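Local coordinates for tapirin (Caldicellulosiruptor hydrothermalis, PDB 6N2C), which probably binds cellulose, attaching this extremely thermophilic bacterium to its substrate, by means of a zinc-bearing C-terminal beta-helix domain, at residues A[558-563]-A[567-572]; A[403-408]-A[428-433]; A[259-264]-A[286-291]; A[501-506]-A[512-517]. One frame throughout, in Å; residues are numbered along the deposited sequence. Where two conformers were deposited one is given.

Interaction 1: A[558-563]-A[567-572]; sequences PLIDYL and NIIKIE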
loop_
_atom_site.group_PDB
_atom_site.type_symbol
_atom_site.label_atom_id
_atom_site.label_comp_id
_atom_site.label_asym_id
_atom_site.label_seq_id
_atom_site.Cartn_x
_atom_site.Cartn_y
_atom_site.Cartn_z
ATOM N N PRO A 558 24.825 -21.956 8.037
ATOM C CA PRO A 558 26.063 -21.531 8.721
ATOM C C PRO A 558 26.164 -19.989 8.766
ATOM O O PRO A 558 26.688 -19.413 9.742
ATOM C CB PRO A 558 27.179 -22.060 7.869
ATOM C CG PRO A 558 26.541 -23.026 6.915
ATOM C CD PRO A 558 25.102 -22.885 6.912
ATOM N N LEU A 559 25.532 -19.356 7.790
ATOM C CA LEU A 559 25.522 -17.850 7.804
ATOM C C LEU A 559 24.538 -17.382 8.848
ATOM O O LEU A 559 24.857 -16.460 9.590
ATOM C CB LEU A 559 25.270 -17.289 6.391
ATOM C CG LEU A 559 25.117 -15.752 6.238
ATOM C CD1 LEU A 559 26.505 -15.177 6.581
ATOM C CD2 LEU A 559 24.731 -15.458 4.806
ATOM N N ILE A 560 23.330 -17.951 8.961
ATOM C CA ILE A 560 22.382 -17.599 9.946
ATOM C C ILE A 560 22.987 -17.820 11.363
ATOM O O ILE A 560 22.928 -16.974 12.271
ATOM C CB ILE A 560 21.116 -18.414 9.822
ATOM C CG1 ILE A 560 20.359 -18.071 8.510
ATOM C CG2 ILE A 560 20.198 -18.284 11.021
ATOM C CD1 ILE A 560 19.230 -18.939 8.213
ATOM N N ASP A 561 23.621 -18.983 11.535
ATOM C CA ASP A 561 24.223 -19.291 12.834
ATOM C C ASP A 561 25.283 -18.220 13.212
ATOM O O ASP A 561 25.334 -17.793 14.367
ATOM C CB ASP A 561 24.938 -20.639 12.805
ATOM C CG ASP A 561 23.954 -21.816 12.665
ATOM O OD1 ASP A 561 22.731 -21.692 12.799
ATOM O OD2 ASP A 561 24.528 -22.839 12.430
ATOM N N TYR A 562 26.095 -17.812 12.261
ATOM C CA TYR A 562 27.062 -16.751 12.491
ATOM C C TYR A 562 26.403 -15.441 12.883
ATOM O O TYR A 562 26.751 -14.798 13.948
ATOM C CB TYR A 562 27.956 -16.504 11.304
ATOM C CG TYR A 562 28.956 -15.407 11.469
ATOM C CD1 TYR A 562 30.145 -15.604 12.192
ATOM C CD2 TYR A 562 28.684 -14.104 11.042
ATOM C CE1 TYR A 562 31.045 -14.570 12.361
ATOM C CE2 TYR A 562 29.537 -13.046 11.273
ATOM C CZ TYR A 562 30.746 -13.287 11.874
ATOM O OH TYR A 562 31.590 -12.276 12.099
ATOM N N LEU A 563 25.406 -15.043 12.117
ATOM C CA LEU A 563 24.732 -13.805 12.430
ATOM C C LEU A 563 24.054 -13.812 13.800
ATOM O O LEU A 563 24.048 -12.779 14.511
ATOM C CB LEU A 563 23.681 -13.439 11.408
ATOM C CG LEU A 563 24.251 -13.195 10.003
ATOM C CD1 LEU A 563 23.133 -13.087 8.944
ATOM C CD2 LEU A 563 25.147 -11.989 9.877
ATOM N N ASN A 567 24.810 -11.591 17.410
ATOM C CA ASN A 567 23.634 -10.809 17.666
ATOM C C ASN A 567 23.397 -9.742 16.583
ATOM O O ASN A 567 22.829 -8.647 16.861
ATOM C CB ASN A 567 23.647 -10.111 19.048
ATOM C CG ASN A 567 23.598 -11.065 20.267
ATOM O OD1 ASN A 567 23.749 -10.584 21.385
ATOM N ND2 ASN A 567 23.317 -12.345 20.083
ATOM N N ILE A 568 23.752 -10.059 15.319
ATOM C CA ILE A 568 23.419 -9.188 14.217
ATOM C C ILE A 568 21.933 -9.417 13.875
ATOM O O ILE A 568 21.229 -8.509 13.411
ATOM C CB ILE A 568 24.360 -9.445 13.014
ATOM C CG1 ILE A 568 25.739 -9.048 13.349
ATOM C CG2 ILE A 568 23.863 -8.716 11.749
ATOM C CD1 ILE A 568 26.795 -9.679 12.496
ATOM N N ILE A 569 21.449 -10.629 14.120
ATOM C CA ILE A 569 20.011 -10.882 14.176
ATOM C C ILE A 569 19.669 -11.577 15.441
ATOM O O ILE A 569 20.490 -12.257 16.040
ATOM C CB ILE A 569 19.514 -11.669 12.916
ATOM C CG1 ILE A 569 20.170 -13.066 12.851
ATOM C CG2 ILE A 569 19.780 -10.847 11.662
ATOM C CD1 ILE A 569 19.645 -13.994 11.763
ATOM N N LYS A 570 18.445 -11.361 15.883
ATOM C CA LYS A 570 17.880 -12.076 17.036
ATOM C C LYS A 570 16.553 -12.612 16.548
ATOM O O LYS A 570 15.745 -11.810 15.953
ATOM C CB LYS A 570 17.690 -11.094 18.250
ATOM C CG LYS A 570 18.995 -10.724 18.962
ATOM C CD LYS A 570 18.812 -10.487 20.489
ATOM C CE LYS A 570 20.158 -10.353 21.168
ATOM N NZ LYS A 570 19.988 -10.056 22.633
ATOM N N ILE A 571 16.276 -13.879 16.865
ATOM C CA ILE A 571 15.016 -14.528 16.479
ATOM C C ILE A 571 14.272 -14.859 17.740
ATOM O O ILE A 571 14.814 -15.563 18.602
ATOM C CB ILE A 571 15.224 -15.776 15.617
ATOM C CG1 ILE A 571 15.975 -15.430 14.318
ATOM C CG2 ILE A 571 13.870 -16.457 15.312
ATOM C CD1 ILE A 571 16.504 -16.673 13.605
ATOM N N GLU A 572 13.081 -14.299 17.906
ATOM C CA GLU A 572 12.335 -14.529 19.103
ATOM C C GLU A 572 11.078 -15.280 18.727
ATOM O O GLU A 572 10.554 -15.181 17.575
ATOM C CB GLU A 572 12.172 -13.258 19.912
ATOM C CG GLU A 572 10.888 -12.503 19.760
ATOM C CD GLU A 572 10.749 -11.385 20.803
ATOM O OE1 GLU A 572 11.396 -10.349 20.583
ATOM O OE2 GLU A 572 10.012 -11.544 21.832
#
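The carbonyl O of Leu563 is gripped by two successive backbone N-H groups. Ile568 N makes the stronger bond at 2.9 Å, its nitrogen lying almost straight out from the carbonyl (C=O...N 161°) although the N-H is not aimed squarely at the oxygen. Ile569 N adds a weak bond at 3.4 Å. This is the Schellman motif in textbook form: Asn567 takes a positive phi of 51°, Ile568 N returns to Leu563, and Asn567 N bonds to the carbonyl of Leu564, so the chain leaves helix 557-565 with late carbonyls still occupied.

The apolar pair that usually accompanies the motif is present too. Leu563 CD2 lies obliquely across the Ile568 side chain, 3.9 Å from CD1 and 4.0 Å from CG2. In Ile569, CG1 sits between the backbone N and the carbonyl carbon (chi1 63°), 3.8 Å from Leu563 CB, a contact left doubtful by the two conformers deposited. Leu563 also packs on Val487 of strand 483-488, while Ile568 bonds through its backbone to Arg467. Backbone polarity and aliphatic burial thus coincide: the residues whose N-H groups bind the Leu563 carbonyl also pack their side chains on Leu563.

Interaction 2: A[403-408]-A[428-433]; sequences SNLNSG and SGIRNL
Neither an aromatic ring nor a side-chain amide enters the contact of Ile430 with Gly408 and Leu405, and the flat group that is touched is the backbone carbonyl of Gly408. Its O atom receives the CG2 methyl of Ile430 at 3.6 Å. The other branch of Ile430 runs along the same glycine, CD1 standing 4.2 Å from Gly408 CA. Gly408 has a positive phi (64°) and no side chain, and the CD1 methyl lies where one would begin.

The same CD1 also meets CD2 of Leu405 tip to tip at 4.2 Å. Leu405 extends its CG opposite the backbone N (chi1 177°), which carries the methyl out to this meeting.

The polar connection is indirect. One water donates to Ser407 O at 3.0 Å and accepts from Gly429 N at 2.9 Å, linking the two loops through a single bridging molecule. The first loop has its own clamp, for the carboxylate of Glu386 accepts the N-H groups of Asn406 and Ser407 and, weakly, that of Gly408.

Ile411, on strand 411-413, lies against both Leu405 and Ile430. The contact therefore joins the loop between strands 400-403 and 411-413 to the loop between strands 416-419 and 434-436, at the end of the beta-helix.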
loop_
_atom_site.group_PDB
_atom_site.type_symbol
_atom_site.label_atom_id
_atom_site.label_comp_id
_atom_site.label_asym_id
_atom_site.label_seq_id
_atom_site.Cartn_x
_atom_site.Cartn_y
_atom_site.Cartn_z
ATOM N N SER A 403 -27.084 23.637 -3.887
ATOM C CA SER A 403 -26.956 24.782 -4.819
ATOM C C SER A 403 -26.988 24.314 -6.230
ATOM O O SER A 403 -26.634 23.175 -6.544
ATOM C CB SER A 403 -25.717 25.576 -4.528
ATOM O OG SER A 403 -24.553 24.816 -4.693
ATOM N N ASN A 404 -27.393 25.230 -7.133
ATOM C CA ASN A 404 -27.428 24.936 -8.586
ATOM C C ASN A 404 -28.157 23.676 -8.852
ATOM O O ASN A 404 -27.847 22.938 -9.755
ATOM C CB ASN A 404 -26.035 24.954 -9.161
ATOM C CG ASN A 404 -25.393 26.296 -8.985
ATOM O OD1 ASN A 404 -25.958 27.312 -9.430
ATOM N ND2 ASN A 404 -24.212 26.335 -8.339
ATOM N N LEU A 405 -29.175 23.418 -8.032
ATOM C CA LEU A 405 -29.896 22.172 -8.143
ATOM C C LEU A 405 -31.320 22.617 -8.391
ATOM O O LEU A 405 -32.035 23.095 -7.424
ATOM C CB LEU A 405 -29.806 21.404 -6.791
ATOM C CG LEU A 405 -30.610 20.089 -6.769
ATOM C CD1 LEU A 405 -30.086 19.133 -7.809
ATOM C CD2 LEU A 405 -30.653 19.455 -5.370
ATOM N N ASN A 406 -31.734 22.476 -9.657
ATOM C CA ASN A 406 -33.036 22.957 -10.100
ATOM C C ASN A 406 -34.061 21.898 -10.354
ATOM O O ASN A 406 -35.237 22.121 -10.046
ATOM C CB ASN A 406 -32.827 23.827 -11.330
ATOM C CG ASN A 406 -31.903 24.967 -11.020
ATOM O OD1 ASN A 406 -32.148 25.721 -10.053
ATOM N ND2 ASN A 406 -30.783 25.051 -11.754
ATOM N N SER A 407 -33.676 20.767 -10.927
ATOM C CA SER A 407 -34.622 19.670 -11.132
ATOM C C SER A 407 -34.413 18.469 -10.204
ATOM O O SER A 407 -35.360 17.874 -9.782
ATOM C CB SER A 407 -34.590 19.186 -12.568
ATOM O OG SER A 407 -33.375 18.539 -12.892
ATOM N N GLY A 408 -33.164 18.125 -9.914
ATOM C CA GLY A 408 -32.876 16.851 -9.248
ATOM C C GLY A 408 -33.211 15.569 -10.014
ATOM O O GLY A 408 -33.369 14.556 -9.409
ATOM N N SER A 428 -39.195 20.540 -6.493
ATOM C CA SER A 428 -40.391 19.850 -6.083
ATOM C C SER A 428 -40.361 18.361 -6.402
ATOM O O SER A 428 -41.007 17.579 -5.697
ATOM C CB SER A 428 -41.638 20.508 -6.733
ATOM O OG SER A 428 -41.505 20.455 -8.158
ATOM N N GLY A 429 -39.724 17.977 -7.475
ATOM C CA GLY A 429 -39.683 16.557 -7.884
ATOM C C GLY A 429 -38.836 15.615 -7.015
ATOM O O GLY A 429 -38.974 14.408 -7.110
ATOM N N ILE A 430 -38.023 16.174 -6.126
ATOM C CA ILE A 430 -37.322 15.331 -5.091
ATOM C C ILE A 430 -37.649 15.675 -3.670
ATOM O O ILE A 430 -37.125 15.063 -2.746
ATOM C CB ILE A 430 -35.809 15.289 -5.278
ATOM C CG1 ILE A 430 -35.205 16.687 -5.245
ATOM C CG2 ILE A 430 -35.506 14.552 -6.570
ATOM C CD1 ILE A 430 -33.721 16.647 -5.090
ATOM N N ARG A 431 -38.620 16.571 -3.463
ATOM C CA ARG A 431 -38.949 16.977 -2.115
ATOM C C ARG A 431 -39.396 15.818 -1.290
ATOM O O ARG A 431 -39.063 15.735 -0.084
ATOM C CB ARG A 431 -39.958 18.155 -2.119
ATOM C CG ARG A 431 -40.464 18.513 -0.732
ATOM C CD ARG A 431 -39.399 19.176 0.150
ATOM N NE ARG A 431 -39.904 19.382 1.511
ATOM C CZ ARG A 431 -40.116 18.409 2.432
ATOM N NH1 ARG A 431 -39.869 17.088 2.213
ATOM N NH2 ARG A 431 -40.630 18.758 3.620
ATOM N N ASN A 432 -40.084 14.892 -1.964
ATOM C CA ASN A 432 -40.643 13.676 -1.366
ATOM C C ASN A 432 -39.623 12.839 -0.605
ATOM O O ASN A 432 -39.958 12.227 0.397
ATOM C CB ASN A 432 -41.380 12.759 -2.394
ATOM C CG ASN A 432 -40.463 12.062 -3.405
ATOM O OD1 ASN A 432 -39.689 12.694 -4.145
ATOM N ND2 ASN A 432 -40.605 10.725 -3.502
ATOM N N LEU A 433 -38.402 12.873 -1.084
ATOM C CA LEU A 433 -37.343 11.965 -0.618
ATOM C C LEU A 433 -36.977 12.287 0.834
ATOM O O LEU A 433 -36.438 11.408 1.542
ATOM C CB LEU A 433 -36.128 12.127 -1.464
ATOM C CG LEU A 433 -36.233 11.750 -2.953
ATOM C CD1 LEU A 433 -34.917 11.940 -3.654
ATOM C CD2 LEU A 433 -36.853 10.353 -3.133
HETATM O O HOH W 1 -38.131 19.000 -9.623
#

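Interaction 3: A[259-264]-A[286-291]; sequences ITFNGN and DEIVAN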
loop_
_atom_site.group_PDB
_atom_site.type_symbol
_atom_site.label_atom_id
_atom_site.label_comp_id
_atom_site.label_asym_id
_atom_site.label_seq_id
_atom_site.Cartn_x
_atom_site.Cartn_y
_atom_site.Cartn_z
ATOM N N ILE A 259 1.941 6.360 -0.786
ATOM C CA ILE A 259 2.182 5.487 -1.931
ATOM C C ILE A 259 1.846 6.320 -3.169
ATOM O O ILE A 259 0.686 6.728 -3.338
ATOM C CB ILE A 259 1.336 4.235 -1.897
ATOM C CG1 ILE A 259 1.504 3.481 -0.501
ATOM C CG2 ILE A 259 1.622 3.357 -3.097
ATOM C CD1 ILE A 259 0.665 2.210 -0.389
ATOM N N THR A 260 2.843 6.537 -4.014
ATOM C CA THR A 260 2.706 7.520 -5.119
ATOM C C THR A 260 2.854 6.795 -6.427
ATOM O O THR A 260 3.900 6.229 -6.680
ATOM C CB THR A 260 3.665 8.680 -4.987
ATOM O OG1 THR A 260 3.656 9.238 -3.674
ATOM C CG2 THR A 260 3.367 9.745 -6.033
ATOM N N PHE A 261 1.784 6.795 -7.223
ATOM C CA PHE A 261 1.736 6.198 -8.533
ATOM C C PHE A 261 2.228 7.250 -9.522
ATOM O O PHE A 261 1.850 8.420 -9.412
ATOM C CB PHE A 261 0.331 5.757 -8.868
ATOM C CG PHE A 261 -0.146 4.552 -8.124
ATOM C CD1 PHE A 261 -0.610 4.633 -6.810
ATOM C CD2 PHE A 261 -0.086 3.290 -8.703
ATOM C CE1 PHE A 261 -1.008 3.462 -6.129
ATOM C CE2 PHE A 261 -0.500 2.123 -8.042
ATOM C CZ PHE A 261 -0.967 2.227 -6.739
ATOM N N ASN A 262 3.069 6.842 -10.438
ATOM C CA ASN A 262 3.538 7.650 -11.585
ATOM C C ASN A 262 3.565 6.774 -12.793
ATOM O O ASN A 262 3.833 5.601 -12.700
ATOM C CB ASN A 262 4.973 8.133 -11.401
ATOM C CG ASN A 262 5.129 8.997 -10.202
ATOM O OD1 ASN A 262 4.698 10.154 -10.216
ATOM N ND2 ASN A 262 5.618 8.399 -9.065
ATOM N N GLY A 263 3.351 7.388 -13.983
ATOM C CA GLY A 263 3.710 6.762 -15.233
ATOM C C GLY A 263 2.590 5.936 -15.859
ATOM O O GLY A 263 2.687 5.437 -16.994
ATOM N N ASN A 264 1.485 5.795 -15.116
ATOM C CA ASN A 264 0.354 5.070 -15.472
ATOM C C ASN A 264 0.577 3.555 -15.595
ATOM O O ASN A 264 1.718 3.059 -15.595
ATOM C CB ASN A 264 -0.264 5.574 -16.827
ATOM C CG ASN A 264 -0.841 7.022 -16.764
ATOM O OD1 ASN A 264 -0.776 7.784 -15.767
ATOM N ND2 ASN A 264 -1.446 7.351 -17.815
ATOM N N ASP A 286 -4.301 3.337 -13.433
ATOM C CA ASP A 286 -3.685 2.624 -12.292
ATOM C C ASP A 286 -4.799 1.850 -11.561
ATOM O O ASP A 286 -5.948 2.329 -11.443
ATOM C CB ASP A 286 -3.009 3.599 -11.366
ATOM C CG ASP A 286 -1.778 4.217 -11.958
ATOM O OD1 ASP A 286 -0.960 3.495 -12.607
ATOM O OD2 ASP A 286 -1.518 5.395 -11.606
ATOM N N GLU A 287 -4.419 0.674 -11.028
ATOM C CA GLU A 287 -5.374 -0.159 -10.310
ATOM C C GLU A 287 -4.860 -0.542 -8.956
ATOM O O GLU A 287 -3.722 -0.965 -8.847
ATOM C CB GLU A 287 -5.596 -1.433 -11.118
ATOM C CG GLU A 287 -6.599 -2.383 -10.481
ATOM C CD GLU A 287 -6.864 -3.696 -11.249
ATOM O OE1 GLU A 287 -6.156 -4.039 -12.221
ATOM O OE2 GLU A 287 -7.867 -4.353 -10.913
ATOM N N ILE A 288 -5.731 -0.470 -7.951
ATOM C CA ILE A 288 -5.453 -1.013 -6.607
ATOM C C ILE A 288 -6.542 -2.042 -6.383
ATOM O O ILE A 288 -7.736 -1.747 -6.539
ATOM C CB ILE A 288 -5.530 0.059 -5.579
ATOM C CG1 ILE A 288 -4.370 1.043 -5.796
ATOM C CG2 ILE A 288 -5.360 -0.565 -4.176
ATOM C CD1 ILE A 288 -4.258 2.053 -4.738
ATOM N N VAL A 289 -6.178 -3.256 -6.018
ATOM C CA VAL A 289 -7.188 -4.202 -5.514
ATOM C C VAL A 289 -6.856 -4.487 -4.032
ATOM O O VAL A 289 -5.768 -4.968 -3.764
ATOM C CB VAL A 289 -7.051 -5.557 -6.252
ATOM C CG1 VAL A 289 -8.139 -6.546 -5.758
ATOM C CG2 VAL A 289 -7.171 -5.400 -7.758
ATOM N N ALA A 290 -7.682 -4.063 -3.102
ATOM C CA ALA A 290 -7.395 -4.205 -1.699
ATOM C C ALA A 290 -8.501 -4.929 -0.953
ATOM O O ALA A 290 -9.661 -4.991 -1.357
ATOM C CB ALA A 290 -7.219 -2.836 -1.089
ATOM N N ASN A 291 -8.134 -5.477 0.199
ATOM C CA ASN A 291 -9.106 -5.992 1.157
ATOM C C ASN A 291 -9.332 -4.923 2.198
ATOM O O ASN A 291 -10.302 -4.183 2.072
ATOM C CB ASN A 291 -8.626 -7.350 1.711
ATOM C CG ASN A 291 -8.666 -8.499 0.674
ATOM O OD1 ASN A 291 -9.342 -8.463 -0.400
ATOM N ND2 ASN A 291 -7.895 -9.556 0.990
#
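Asn264 and Asp286 bring the two backbones closest, with CA atoms 5.7 Å apart where the turn after strand 259-260 passes the start of strand 287-290. The chain turns at Gly263 and Asn264, both with positive phi, and Asn264 passes close to the carboxylate of Asp286.

That side chain and Phe261 slide past each other in opposite directions, ring and carboxylate planes inclined by 40°. Asp286 OD2 rests 3.3 Å from Phe261 CB, while its CG lies obliquely to the ring, 3.8 Å from Phe261 CD2. The other oxygen, OD1, comes to 3.4 Å from Asn264 C. The polar needs of this buried carboxylate are met from outside the two segments: OD2 is hydrogen-bonded to Ser283 OG and OD1 to Asn266 N. Ser283 OG also bonds to Asn264 N, so in this turn one hydroxyl ties the backbone and the aspartate together.

The far end of the ring is apolar in its surroundings. Phe261 CZ meets Ile288 CG1 at 3.7 Å, and CE1 meets Ile288 CD1 at 3.8 Å, the two side chains crossing at a slant. Phe261 reaches inward with its ring beside the backbone N and opposite the carbonyl carbon (chi1 -72°). Asp286 and Ile288, alternate residues of one extended chain, point to the same interior.

Phe261 further stacks on Phe241 of an adjacent coil. Inward-facing side chains stacked from coil to coil in this way are characteristic of a parallel beta-helix.

Interaction 4: A[501-506]-A[512-517]; sequences NKNKPN and VQIFVI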
loop_
_atom_site.group_PDB
_atom_site.type_symbol
_atom_site.label_atom_id
_atom_site.label_comp_id
_atom_site.label_asym_id
_atom_site.label_seq_id
_atom_site.Cartn_x
_atom_site.Cartn_y
_atom_site.Cartn_z
ATOM N N ASN A 501 31.158 -10.156 -8.631
ATOM C CA ASN A 501 31.918 -10.741 -9.749
ATOM C C ASN A 501 32.097 -12.281 -9.648
ATOM O O ASN A 501 32.569 -12.893 -10.587
ATOM C CB ASN A 501 33.244 -10.009 -9.914
ATOM C CG ASN A 501 33.091 -8.730 -10.712
ATOM O OD1 ASN A 501 33.399 -7.647 -10.234
ATOM N ND2 ASN A 501 32.604 -8.848 -11.938
ATOM N N LYS A 502 31.696 -12.894 -8.532
ATOM C CA LYS A 502 31.592 -14.367 -8.449
ATOM C C LYS A 502 30.413 -14.901 -9.217
ATOM O O LYS A 502 30.299 -16.126 -9.392
ATOM C CB LYS A 502 31.500 -14.866 -6.993
ATOM C CG LYS A 502 32.660 -14.545 -6.084
ATOM C CD LYS A 502 33.980 -15.126 -6.520
ATOM C CE LYS A 502 35.095 -14.516 -5.677
ATOM N NZ LYS A 502 34.868 -14.721 -4.215
ATOM N N ASN A 503 29.543 -14.007 -9.716
ATOM C CA ASN A 503 28.503 -14.379 -10.647
ATOM C C ASN A 503 28.579 -13.880 -12.067
ATOM O O ASN A 503 28.151 -12.755 -12.327
ATOM C CB ASN A 503 27.199 -13.887 -10.029
ATOM C CG ASN A 503 26.265 -14.990 -9.833
ATOM O OD1 ASN A 503 26.596 -16.146 -10.071
ATOM N ND2 ASN A 503 25.142 -14.673 -9.361
ATOM N N LYS A 504 29.084 -14.702 -12.991
ATOM C CA LYS A 504 29.160 -14.343 -14.423
ATOM C C LYS A 504 27.745 -14.298 -15.044
ATOM O O LYS A 504 27.060 -15.313 -15.053
ATOM C CB LYS A 504 30.066 -15.311 -15.208
ATOM N N PRO A 505 27.296 -13.108 -15.541
ATOM C CA PRO A 505 25.947 -12.979 -16.139
ATOM C C PRO A 505 25.826 -13.616 -17.502
ATOM O O PRO A 505 24.729 -13.884 -17.968
ATOM C CB PRO A 505 25.743 -11.460 -16.239
ATOM C CG PRO A 505 27.103 -10.896 -16.330
ATOM C CD PRO A 505 27.987 -11.797 -15.502
ATOM N N ASN A 506 26.969 -13.831 -18.135
ATOM C CA ASN A 506 27.071 -14.472 -19.439
ATOM C C ASN A 506 26.904 -16.022 -19.322
ATOM O O ASN A 506 26.751 -16.696 -20.343
ATOM C CB ASN A 506 28.427 -14.012 -20.063
ATOM C CG ASN A 506 28.909 -14.882 -21.210
ATOM O OD1 ASN A 506 28.215 -15.037 -22.219
ATOM N ND2 ASN A 506 30.126 -15.431 -21.074
ATOM N N VAL A 512 25.519 -18.793 -8.959
ATOM C CA VAL A 512 25.588 -19.107 -7.568
ATOM C C VAL A 512 24.834 -18.079 -6.762
ATOM O O VAL A 512 24.725 -16.899 -7.140
ATOM C CB VAL A 512 27.027 -19.184 -7.069
ATOM C CG1 VAL A 512 27.788 -20.222 -7.915
ATOM C CG2 VAL A 512 27.762 -17.861 -7.105
ATOM N N GLN A 513 24.410 -18.516 -5.619
ATOM C CA GLN A 513 23.686 -17.653 -4.729
ATOM C C GLN A 513 24.594 -16.681 -4.073
ATOM O O GLN A 513 25.737 -16.964 -3.820
ATOM C CB GLN A 513 22.885 -18.444 -3.724
ATOM C CG GLN A 513 21.938 -19.553 -4.270
ATOM C CD GLN A 513 21.403 -20.543 -3.286
ATOM O OE1 GLN A 513 21.859 -20.582 -2.122
ATOM N NE2 GLN A 513 20.482 -21.428 -3.733
ATOM N N ILE A 514 24.016 -15.511 -3.728
ATOM C CA ILE A 514 24.783 -14.401 -3.188
ATOM C C ILE A 514 24.074 -13.902 -1.949
ATOM O O ILE A 514 22.910 -13.550 -2.023
ATOM C CB ILE A 514 24.944 -13.269 -4.221
ATOM C CG1 ILE A 514 25.733 -13.695 -5.476
ATOM C CG2 ILE A 514 25.585 -12.046 -3.602
ATOM C CD1 ILE A 514 27.138 -13.977 -5.174
ATOM N N PHE A 515 24.803 -13.821 -0.832
ATOM C CA PHE A 515 24.228 -13.321 0.415
ATOM C C PHE A 515 25.131 -12.209 0.950
ATOM O O PHE A 515 26.295 -12.467 1.300
ATOM C CB PHE A 515 24.108 -14.482 1.430
ATOM C CG PHE A 515 23.273 -15.573 0.937
ATOM C CD1 PHE A 515 21.903 -15.560 1.044
ATOM C CD2 PHE A 515 23.879 -16.660 0.247
ATOM C CE1 PHE A 515 21.117 -16.594 0.551
ATOM C CE2 PHE A 515 23.095 -17.639 -0.263
ATOM C CZ PHE A 515 21.759 -17.645 -0.088
ATOM N N VAL A 516 24.586 -11.000 1.016
ATOM C CA VAL A 516 25.311 -9.806 1.480
ATOM C C VAL A 516 24.641 -9.171 2.661
ATOM O O VAL A 516 23.446 -8.856 2.621
ATOM C CB VAL A 516 25.519 -8.809 0.332
ATOM C CG1 VAL A 516 26.337 -7.634 0.833
ATOM C CG2 VAL A 516 26.219 -9.427 -0.816
ATOM N N ILE A 517 25.388 -8.991 3.766
ATOM C CA ILE A 517 24.898 -8.323 4.933
ATOM C C ILE A 517 25.932 -7.266 5.305
ATOM O O ILE A 517 27.068 -7.671 5.671
ATOM C CB ILE A 517 24.673 -9.257 6.104
ATOM C CG1 ILE A 517 23.678 -10.400 5.743
ATOM C CG2 ILE A 517 24.087 -8.445 7.289
ATOM C CD1 ILE A 517 24.391 -11.625 5.169
#
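Asn503 presents its side-chain amide to the backbone of Val512, one end to the N-H and the other to the carbonyl. The sound bond runs from Val512 N to Asn503 OD1, 3.1 Å long and nearly straight (164°), with the donor tilted 19° from the carbonyl plane. Its companion, Asn503 ND2 to Val512 O at 3.2 Å, is weak and strongly bent.

Apolar atoms close in around the pair. Val512 CG2 lies 3.6 Å from Asn503 OD1 and 3.8 Å from Lys502 O. Ile514 CG1 lies over the same side of the amide, 4.0 Å from Asn503 ND2. The first torsion of Asn503 is unusual, chi1 -122°, near an eclipsed value, which is consistent with the amide being held by Val512.

In the next shell, Tyr484 of strand 483-488 packs against both Lys502 and Val512, and the carbonyl of Asn503 receives a weak bond from Gln528 NE2. Ile514 is bonded through its backbone to Asp532 and Val534. His530 and Asp532 bind zinc together with Glu551, and the Asn503 side chain stands about 9 Å from the ion, so this asparagine-held loop borders the metal site without belonging to it.

In the fold
From the N terminus, interaction 3 comes first, spanning roughly one coil near the middle of the beta-helix: it joins the turn after strand 259-260 to strand 287-290 of the following coil. Interaction 2 then closes the loop from 403-408 to 428-433 at one end of the beta-helix. Interaction 4 follows, a short loop from helix 494-500 back to strand 513-518, and interaction 1 comes last, at the end of helix 557-565. All four are in series; none nests or crosses. Interactions 1 and 4 touch, Leu559 packing on Phe515 and Ile517, at the end opposite interaction 2, whose centre lies about 70 Å from that of interaction 4.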